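Local coordinates for transcription elongation factor Spt4 (Methanocaldococcus jannaschii, PDB 3LPE), which pairs with Spt5 in a zinc-containing heterodimer that stimulates transcription elongation, at residues L5-L10 against C16-S21; G29-I34 against K43-D48. All blocks are in the same frame, centred on the assembly; numbering follows the deposited sequence.

Interaction 1. Residues L5-L10 against C16-S21; sequences LKCKYL and CPICHS. With ZN (zinc ion), chain I.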
ATOM      1  N   LEU B   5     -11.313 -12.972   4.010  1.00 23.91           N
ATOM      2  CA  LEU B   5     -10.810 -13.582   5.249  1.00 29.61           C
ATOM      3  C   LEU B   5      -9.553 -14.427   5.021  1.00 42.84           C
ATOM      4  O   LEU B   5      -8.779 -14.658   5.940  1.00 27.33           O
ATOM      5  CB  LEU B   5     -11.892 -14.452   5.910  1.00 32.61           C
ATOM      6  CG  LEU B   5     -13.060 -13.688   6.536  1.00 43.06           C
ATOM      7  CD1 LEU B   5     -14.255 -14.609   6.770  1.00 36.66           C
ATOM      8  CD2 LEU B   5     -12.627 -13.000   7.842  1.00 33.88           C
ATOM      9  N   LYS B   6      -9.352 -14.876   3.787  1.00 28.66           N
ATOM     10  CA  LYS B   6      -8.222 -15.749   3.465  1.00 37.78           C
ATOM     11  C   LYS B   6      -7.032 -14.995   2.866  1.00 39.48           C
ATOM     12  O   LYS B   6      -5.904 -15.163   3.304  1.00 39.01           O
ATOM     13  CB  LYS B   6      -8.678 -16.857   2.502  1.00 34.58           C
ATOM     14  CG  LYS B   6      -7.793 -18.083   2.493  1.00 54.23           C
ATOM     15  CD  LYS B   6      -8.294 -19.145   1.500  1.00 62.09           C
ATOM     16  CE  LYS B   6      -9.691 -19.651   1.852  1.00 67.53           C
ATOM     17  NZ  LYS B   6     -10.033 -20.916   1.131  1.00 73.24           N
ATOM     18  N   CYS B   7      -7.282 -14.178   1.847  1.00 26.23           N
ATOM     19  CA  CYS B   7      -6.193 -13.542   1.116  1.00 29.62           C
ATOM     20  C   CYS B   7      -6.190 -12.032   1.308  1.00 21.16           C
ATOM     21  O   CYS B   7      -5.320 -11.362   0.793  1.00 21.27           O
ATOM     22  CB  CYS B   7      -6.222 -13.881  -0.382  1.00 25.71           C
ATOM     23  SG  CYS B   7      -7.453 -12.983  -1.411  1.00 24.95           S
ATOM     24  N   LYS B   8      -7.169 -11.509   2.047  1.00 20.92           N
ATOM     25  CA  LYS B   8      -7.149 -10.078   2.444  1.00 22.80           C
ATOM     26  C   LYS B   8      -7.435  -9.078   1.324  1.00 29.67           C
ATOM     27  O   LYS B   8      -7.406  -7.847   1.531  1.00 20.63           O
ATOM     28  CB  LYS B   8      -5.840  -9.732   3.182  1.00 21.22           C
ATOM     29  CG  LYS B   8      -5.688 -10.475   4.491  1.00 38.16           C
ATOM     30  CD  LYS B   8      -4.422 -10.091   5.262  1.00 41.10           C
ATOM     31  CE  LYS B   8      -3.194 -10.778   4.708  1.00 43.54           C
ATOM     32  NZ  LYS B   8      -2.125 -10.892   5.743  1.00 59.33           N
ATOM     33  N   TYR B   9      -7.751  -9.590   0.137  1.00 20.50           N
ATOM     34  CA  TYR B   9      -8.151  -8.723  -0.962  1.00 21.29           C
ATOM     35  C   TYR B   9      -9.336  -7.834  -0.555  1.00 21.24           C
ATOM     36  O   TYR B   9     -10.313  -8.304   0.046  1.00 26.28           O
ATOM     37  CB  TYR B   9      -8.557  -9.559  -2.167  1.00 21.75           C
ATOM     38  CG  TYR B   9      -8.837  -8.786  -3.431  1.00 20.18           C
ATOM     39  CD1 TYR B   9      -7.801  -8.386  -4.271  1.00 20.35           C
ATOM     40  CD2 TYR B   9     -10.138  -8.521  -3.826  1.00 25.68           C
ATOM     41  CE1 TYR B   9      -8.067  -7.705  -5.465  1.00 38.09           C
ATOM     42  CE2 TYR B   9     -10.415  -7.846  -5.008  1.00 31.71           C
ATOM     43  CZ  TYR B   9      -9.378  -7.445  -5.826  1.00 35.97           C
ATOM     44  OH  TYR B   9      -9.676  -6.790  -7.002  1.00 27.91           O
ATOM     45  N   LEU B  10      -9.247  -6.558  -0.897  1.00 20.14           N
ATOM     46  CA  LEU B  10     -10.283  -5.609  -0.483  1.00 20.77           C
ATOM     47  C   LEU B  10     -11.348  -5.433  -1.540  1.00 23.04           C
ATOM     48  O   LEU B  10     -11.021  -5.221  -2.700  1.00 28.24           O
ATOM     49  CB  LEU B  10      -9.654  -4.249  -0.195  1.00 24.46           C
ATOM     50  CG  LEU B  10      -8.722  -4.238   1.015  1.00 21.44           C
ATOM     51  CD1 LEU B  10      -8.079  -2.856   1.058  1.00 27.36           C
ATOM     52  CD2 LEU B  10      -9.533  -4.432   2.268  1.00 23.71           C
ATOM     53  N   CYS B  16     -14.879 -13.069  -2.114  1.00 21.00           N
ATOM     54  CA  CYS B  16     -13.642 -12.648  -2.738  1.00 28.49           C
ATOM     55  C   CYS B  16     -13.601 -13.083  -4.192  1.00 34.26           C
ATOM     56  O   CYS B  16     -13.819 -14.257  -4.495  1.00 23.62           O
ATOM     57  CB  CYS B  16     -12.454 -13.245  -1.997  1.00 21.19           C
ATOM     58  SG  CYS B  16     -10.851 -12.815  -2.693  1.00 21.22           S
ATOM     59  N   PRO B  17     -13.318 -12.138  -5.092  1.00 29.96           N
ATOM     60  CA  PRO B  17     -13.263 -12.414  -6.540  1.00 35.78           C
ATOM     61  C   PRO B  17     -12.053 -13.278  -6.906  1.00 29.60           C
ATOM     62  O   PRO B  17     -12.005 -13.886  -7.982  1.00 26.04           O
ATOM     63  CB  PRO B  17     -13.134 -11.021  -7.180  1.00 29.39           C
ATOM     64  CG  PRO B  17     -13.361 -10.035  -6.070  1.00 50.44           C
ATOM     65  CD  PRO B  17     -13.056 -10.724  -4.777  1.00 26.91           C
ATOM     66  N   ILE B  18     -11.076 -13.335  -6.020  1.00 24.76           N
ATOM     67  CA  ILE B  18      -9.899 -14.163  -6.270  1.00 22.51           C
ATOM     68  C   ILE B  18     -10.109 -15.600  -5.830  1.00 27.86           C
ATOM     69  O   ILE B  18      -9.973 -16.524  -6.634  1.00 30.64           O
ATOM     70  CB  ILE B  18      -8.639 -13.603  -5.578  1.00 23.98           C
ATOM     71  CG1 ILE B  18      -8.329 -12.203  -6.096  1.00 31.69           C
ATOM     72  CG2 ILE B  18      -7.434 -14.530  -5.841  1.00 23.61           C
ATOM     73  CD1 ILE B  18      -7.132 -11.543  -5.399  1.00 44.41           C
ATOM     74  N   CYS B  19     -10.452 -15.795  -4.561  1.00 25.56           N
ATOM     75  CA  CYS B  19     -10.409 -17.131  -3.952  1.00 29.65           C
ATOM     76  C   CYS B  19     -11.764 -17.636  -3.436  1.00 26.70           C
ATOM     77  O   CYS B  19     -11.862 -18.731  -2.860  1.00 25.81           O
ATOM     78  CB  CYS B  19      -9.355 -17.175  -2.837  1.00 30.62           C
ATOM     79  SG  CYS B  19      -9.895 -16.353  -1.290  1.00 21.08           S
ATOM     80  N   HIS B  20     -12.816 -16.857  -3.659  1.00 20.84           N
ATOM     81  CA  HIS B  20     -14.188 -17.270  -3.335  1.00 26.26           C
ATOM     82  C   HIS B  20     -14.515 -17.370  -1.843  1.00 31.15           C
ATOM     83  O   HIS B  20     -15.588 -17.830  -1.466  1.00 25.90           O
ATOM     84  CB  HIS B  20     -14.543 -18.579  -4.055  1.00 40.25           C
ATOM     85  CG  HIS B  20     -14.031 -18.637  -5.458  1.00 43.69           C
ATOM     86  ND1 HIS B  20     -12.889 -19.325  -5.804  1.00 52.82           N
ATOM     87  CD2 HIS B  20     -14.483 -18.060  -6.598  1.00 61.34           C
ATOM     88  CE1 HIS B  20     -12.665 -19.181  -7.099  1.00 62.59           C
ATOM     89  NE2 HIS B  20     -13.620 -18.421  -7.603  1.00 70.87           N
ATOM     90  N   SER B  21     -13.605 -16.933  -0.984  1.00 25.61           N
ATOM     91  CA  SER B  21     -13.894 -17.026   0.443  1.00 33.73           C
ATOM     92  C   SER B  21     -14.759 -15.825   0.885  1.00 22.57           C
ATOM     93  O   SER B  21     -14.885 -14.846   0.166  1.00 23.17           O
ATOM     94  CB  SER B  21     -12.595 -17.153   1.245  1.00 45.56           C
ATOM     95  OG  SER B  21     -12.275 -15.950   1.907  1.00 66.87           O
TER
HETATM   96 ZN    ZN I  60      -9.496 -14.037  -1.233  1.00 23.38          ZN
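The sulfurs of C7, C16 and C19 converge on one zinc ion, with C4 as the fourth ligand, so two CxxC turns share a metal in the manner of a zinc ribbon. The two turns repeat each other: in C7 and in C19 the sulfur stands between the backbone N and the carbonyl carbon (chi1 78° and 76°). C7 SG binds zinc at 2.3 Å and C19 SG at 2.4 Å. C16 SG, a ligand too, also accepts a nearly straight hydrogen bond from C19 N (3.5 Å) and a weak one from I18 N; such N-H donors probably temper the negative charge of the thiolate.

The tight side is built round Y9. With CG anti to the backbone N (chi1 -173°), its ring reaches across to the second turn. I18 CD1 presses against Y9 CD1 at 3.4 Å, and I18 CG1 lies over one face, offset toward the rim. P17 CD comes in obliquely, 3.8 Å from Y9 CD2, and C16 SG likewise stands oblique to the ring. An alanine at Y9 keeps the CB that meets C16 SG but removes the ring, which would probably open a gap against I18 CD1 and the P17 ring and leave the I18 side chain more mobile.

Past the metal the packing thins toward solvent, where exposed K6 lays its chain alongside S21: K6 CE is 3.9 Å from S21 CB, and K6 CB 4.0 Å from C19 SG.

Segment 5-10 links strand 2-4 to strand 10-11, and the loop holding C16-S21 leads on to strand 23-33; I18 also touches I49, while L10 turns from the site to pack on W27.

Interaction 2. Residues G29-I34 against K43-D48; sequences GLLIVI and KKAGID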
ATOM      1  N   GLY B  29      -5.174  -2.099   8.156  1.00 30.33           N
ATOM      2  CA  GLY B  29      -3.965  -1.882   7.403  1.00 27.79           C
ATOM      3  C   GLY B  29      -4.281  -1.886   5.931  1.00 34.80           C
ATOM      4  O   GLY B  29      -5.269  -2.476   5.538  1.00 26.00           O
ATOM      5  N   LEU B  30      -3.441  -1.246   5.125  1.00 25.61           N
ATOM      6  CA  LEU B  30      -3.680  -1.158   3.687  1.00 28.71           C
ATOM      7  C   LEU B  30      -2.386  -1.354   2.908  1.00 32.73           C
ATOM      8  O   LEU B  30      -1.383  -0.665   3.152  1.00 27.08           O
ATOM      9  CB  LEU B  30      -4.320   0.187   3.328  1.00 25.10           C
ATOM     10  CG  LEU B  30      -4.460   0.543   1.846  1.00 27.35           C
ATOM     11  CD1 LEU B  30      -5.300  -0.510   1.143  1.00 26.00           C
ATOM     12  CD2 LEU B  30      -5.112   1.922   1.706  1.00 29.33           C
ATOM     13  N   LEU B  31      -2.397  -2.310   1.989  1.00 26.97           N
ATOM     14  CA  LEU B  31      -1.268  -2.524   1.075  1.00 22.62           C
ATOM     15  C   LEU B  31      -1.824  -2.523  -0.335  1.00 25.34           C
ATOM     16  O   LEU B  31      -2.618  -3.404  -0.695  1.00 23.42           O
ATOM     17  CB  LEU B  31      -0.567  -3.856   1.365  1.00 27.33           C
ATOM     18  CG  LEU B  31       0.494  -4.307   0.333  1.00 20.46           C
ATOM     19  CD1 LEU B  31       1.528  -3.222   0.061  1.00 27.43           C
ATOM     20  CD2 LEU B  31       1.191  -5.595   0.754  1.00 20.99           C
ATOM     21  N   ILE B  32      -1.434  -1.530  -1.124  1.00 25.67           N
ATOM     22  CA  ILE B  32      -1.920  -1.431  -2.485  1.00 30.48           C
ATOM     23  C   ILE B  32      -0.802  -1.910  -3.372  1.00 30.31           C
ATOM     24  O   ILE B  32       0.265  -1.296  -3.409  1.00 27.28           O
ATOM     25  CB  ILE B  32      -2.249   0.006  -2.886  1.00 26.36           C
ATOM     26  CG1 ILE B  32      -3.347   0.581  -1.984  1.00 29.03           C
ATOM     27  CG2 ILE B  32      -2.683   0.074  -4.344  1.00 26.45           C
ATOM     28  CD1 ILE B  32      -3.664   2.020  -2.305  1.00 29.09           C
ATOM     29  N   VAL B  33      -1.043  -3.027  -4.065  1.00 23.46           N
ATOM     30  CA  VAL B  33      -0.058  -3.547  -4.986  1.00 24.57           C
ATOM     31  C   VAL B  33      -0.397  -3.128  -6.407  1.00 21.12           C
ATOM     32  O   VAL B  33      -1.396  -3.567  -6.983  1.00 32.92           O
ATOM     33  CB  VAL B  33       0.024  -5.077  -4.898  1.00 29.01           C
ATOM     34  CG1 VAL B  33       1.077  -5.606  -5.881  1.00 23.26           C
ATOM     35  CG2 VAL B  33       0.344  -5.465  -3.457  1.00 26.06           C
ATOM     36  N   ILE B  34       0.443  -2.283  -6.977  1.00 29.92           N
ATOM     37  CA  ILE B  34       0.209  -1.793  -8.322  1.00 28.63           C
ATOM     38  C   ILE B  34       0.880  -2.721  -9.341  1.00 39.47           C
ATOM     39  O   ILE B  34       0.316  -3.025 -10.387  1.00 27.89           O
ATOM     40  CB  ILE B  34       0.750  -0.363  -8.468  1.00 29.00           C
ATOM     41  CG1 ILE B  34       0.024   0.570  -7.476  1.00 32.05           C
ATOM     42  CG2 ILE B  34       0.554   0.138  -9.873  1.00 29.57           C
ATOM     43  CD1 ILE B  34       0.630   1.944  -7.388  1.00 36.45           C
ATOM     44  N   LYS B  43       5.797  -9.476  -2.828  1.00 31.29           N
ATOM     45  CA  LYS B  43       6.379 -10.815  -2.694  1.00 37.88           C
ATOM     46  C   LYS B  43       6.475 -11.224  -1.232  1.00 42.66           C
ATOM     47  O   LYS B  43       6.094 -12.327  -0.878  1.00 30.50           O
ATOM     48  CB  LYS B  43       7.732 -10.902  -3.393  1.00 41.13           C
ATOM     49  CG  LYS B  43       7.605 -10.981  -4.914  1.00 70.86           C
ATOM     50  CD  LYS B  43       8.951 -10.910  -5.616  1.00 80.73           C
ATOM     51  CE  LYS B  43       8.769 -10.546  -7.086  1.00 79.12           C
ATOM     52  NZ  LYS B  43      10.071 -10.275  -7.764  1.00 77.92           N
ATOM     53  N   LYS B  44       6.940 -10.322  -0.365  1.00 32.62           N
ATOM     54  CA  LYS B  44       7.023 -10.659   1.055  1.00 31.26           C
ATOM     55  C   LYS B  44       5.637 -10.897   1.634  1.00 32.43           C
ATOM     56  O   LYS B  44       5.480 -11.660   2.586  1.00 38.17           O
ATOM     57  CB  LYS B  44       7.738  -9.549   1.845  1.00 33.19           C
ATOM     58  CG  LYS B  44       9.211  -9.382   1.494  1.00 42.80           C
ATOM     59  CD  LYS B  44      10.047 -10.569   1.946  1.00 44.46           C
ATOM     60  CE  LYS B  44      11.531 -10.290   1.743  1.00 54.70           C
ATOM     61  NZ  LYS B  44      12.401 -11.416   2.217  1.00 61.20           N
ATOM     62  N   ALA B  45       4.630 -10.237   1.059  1.00 31.47           N
ATOM     63  CA  ALA B  45       3.255 -10.385   1.546  1.00 33.71           C
ATOM     64  C   ALA B  45       2.522 -11.574   0.925  1.00 36.09           C
ATOM     65  O   ALA B  45       1.376 -11.835   1.275  1.00 38.27           O
ATOM     66  CB  ALA B  45       2.452  -9.081   1.354  1.00 30.15           C
ATOM     67  N   GLY B  46       3.195 -12.297   0.029  1.00 30.52           N
ATOM     68  CA  GLY B  46       2.592 -13.404  -0.695  1.00 33.78           C
ATOM     69  C   GLY B  46       1.525 -12.970  -1.681  1.00 39.87           C
ATOM     70  O   GLY B  46       0.583 -13.704  -1.944  1.00 29.24           O
ATOM     71  N   ILE B  47       1.663 -11.766  -2.225  1.00 30.66           N
ATOM     72  CA  ILE B  47       0.672 -11.247  -3.160  1.00 30.09           C
ATOM     73  C   ILE B  47       1.210 -11.324  -4.587  1.00 31.66           C
ATOM     74  O   ILE B  47       2.273 -10.801  -4.866  1.00 32.42           O
ATOM     75  CB  ILE B  47       0.345  -9.778  -2.845  1.00 25.51           C
ATOM     76  CG1 ILE B  47      -0.336  -9.673  -1.475  1.00 32.37           C
ATOM     77  CG2 ILE B  47      -0.520  -9.197  -3.941  1.00 26.03           C
ATOM     78  CD1 ILE B  47      -0.474  -8.246  -0.958  1.00 23.31           C
ATOM     79  N   ASP B  48       0.476 -11.965  -5.497  1.00 34.27           N
ATOM     80  CA  ASP B  48       0.943 -12.036  -6.876  1.00 36.80           C
ATOM     81  C   ASP B  48      -0.055 -11.490  -7.892  1.00 44.74           C
ATOM     82  O   ASP B  48       0.152 -11.634  -9.105  1.00 33.03           O
ATOM     83  CB  ASP B  48       1.363 -13.461  -7.237  1.00 50.45           C
ATOM     84  CG  ASP B  48       0.213 -14.428  -7.194  1.00 58.26           C
ATOM     85  OD1 ASP B  48      -0.859 -14.047  -6.685  1.00 48.85           O
ATOM     86  OD2 ASP B  48       0.373 -15.570  -7.677  1.00 75.27           O
TER
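Where L31 and V33 meet A45 and I47, no ring, amide or carboxylate takes part, so there are neither faces nor edges to assign: methyl groups do all the touching. I47 is the hub. Its CG1 is anti to the carbonyl carbon (chi1 -65°) and the chain then runs on extended (chi2 170°), which brings CD1 to the strand between two partners. L31 comes at it tip to tip, with L31 CD2 3.6 Å from I47 CD1. V33 instead runs antiparallel to I47's side chain, with V33 CG2 3.8 Å from I47 CD1 and 3.9 Å from I47 CG2. L31 CD2 has a second neighbour, A45 CB at 3.8 Å, and is thus shared by the two residues that flank G46.

The backbone turn behind this arrangement is a Schellman motif. G46, with positive phi (68°), is the first residue to leave helical angles after helix 40-44, and G46 N donates to K43 O at 3.0 Å; the reversal places A45 and I47 so that both present their side chains to the strand. Burial is modest, 145 Å² over both sides, and other residues share the layer: I41 of the helix touches L31, A42 touches both V33 and I47, and Y53 of strand 51-53 adds to I47.

The strand carrying L31 and V33 has its other face turned elsewhere, with L30 and I32 packing on K23 and A30 of the Spt5 NGN chain. An antiparallel strand of that chain pairs with L30 to V33, so the sheet of Spt4 continues into its partner, as expected for the Spt4/Spt5 heterodimer, and K44 of the helix packs on L90 of the same neighbouring chain.

Overall arrangement
The two interactions follow one another along the chain and lie on opposite sides of its centre, their centres about 13 Å apart. They nevertheless meet directly: L10 CD1, at the end of segment 5-10, packs at 3.6 Å on L30 CD1 of segment 29-34. Interaction 1 holds three of the four zinc ligands, whereas interaction 2 stays off the metal, the side chain of I47 lying about 10 Å from the zinc ion and about 7 Å from the side chain of C7. In the assembly the Spt5 chain borders interaction 2 and does not touch the segments of interaction 1, consistent with the metal site and the dimer interface lying in different parts of this small fold.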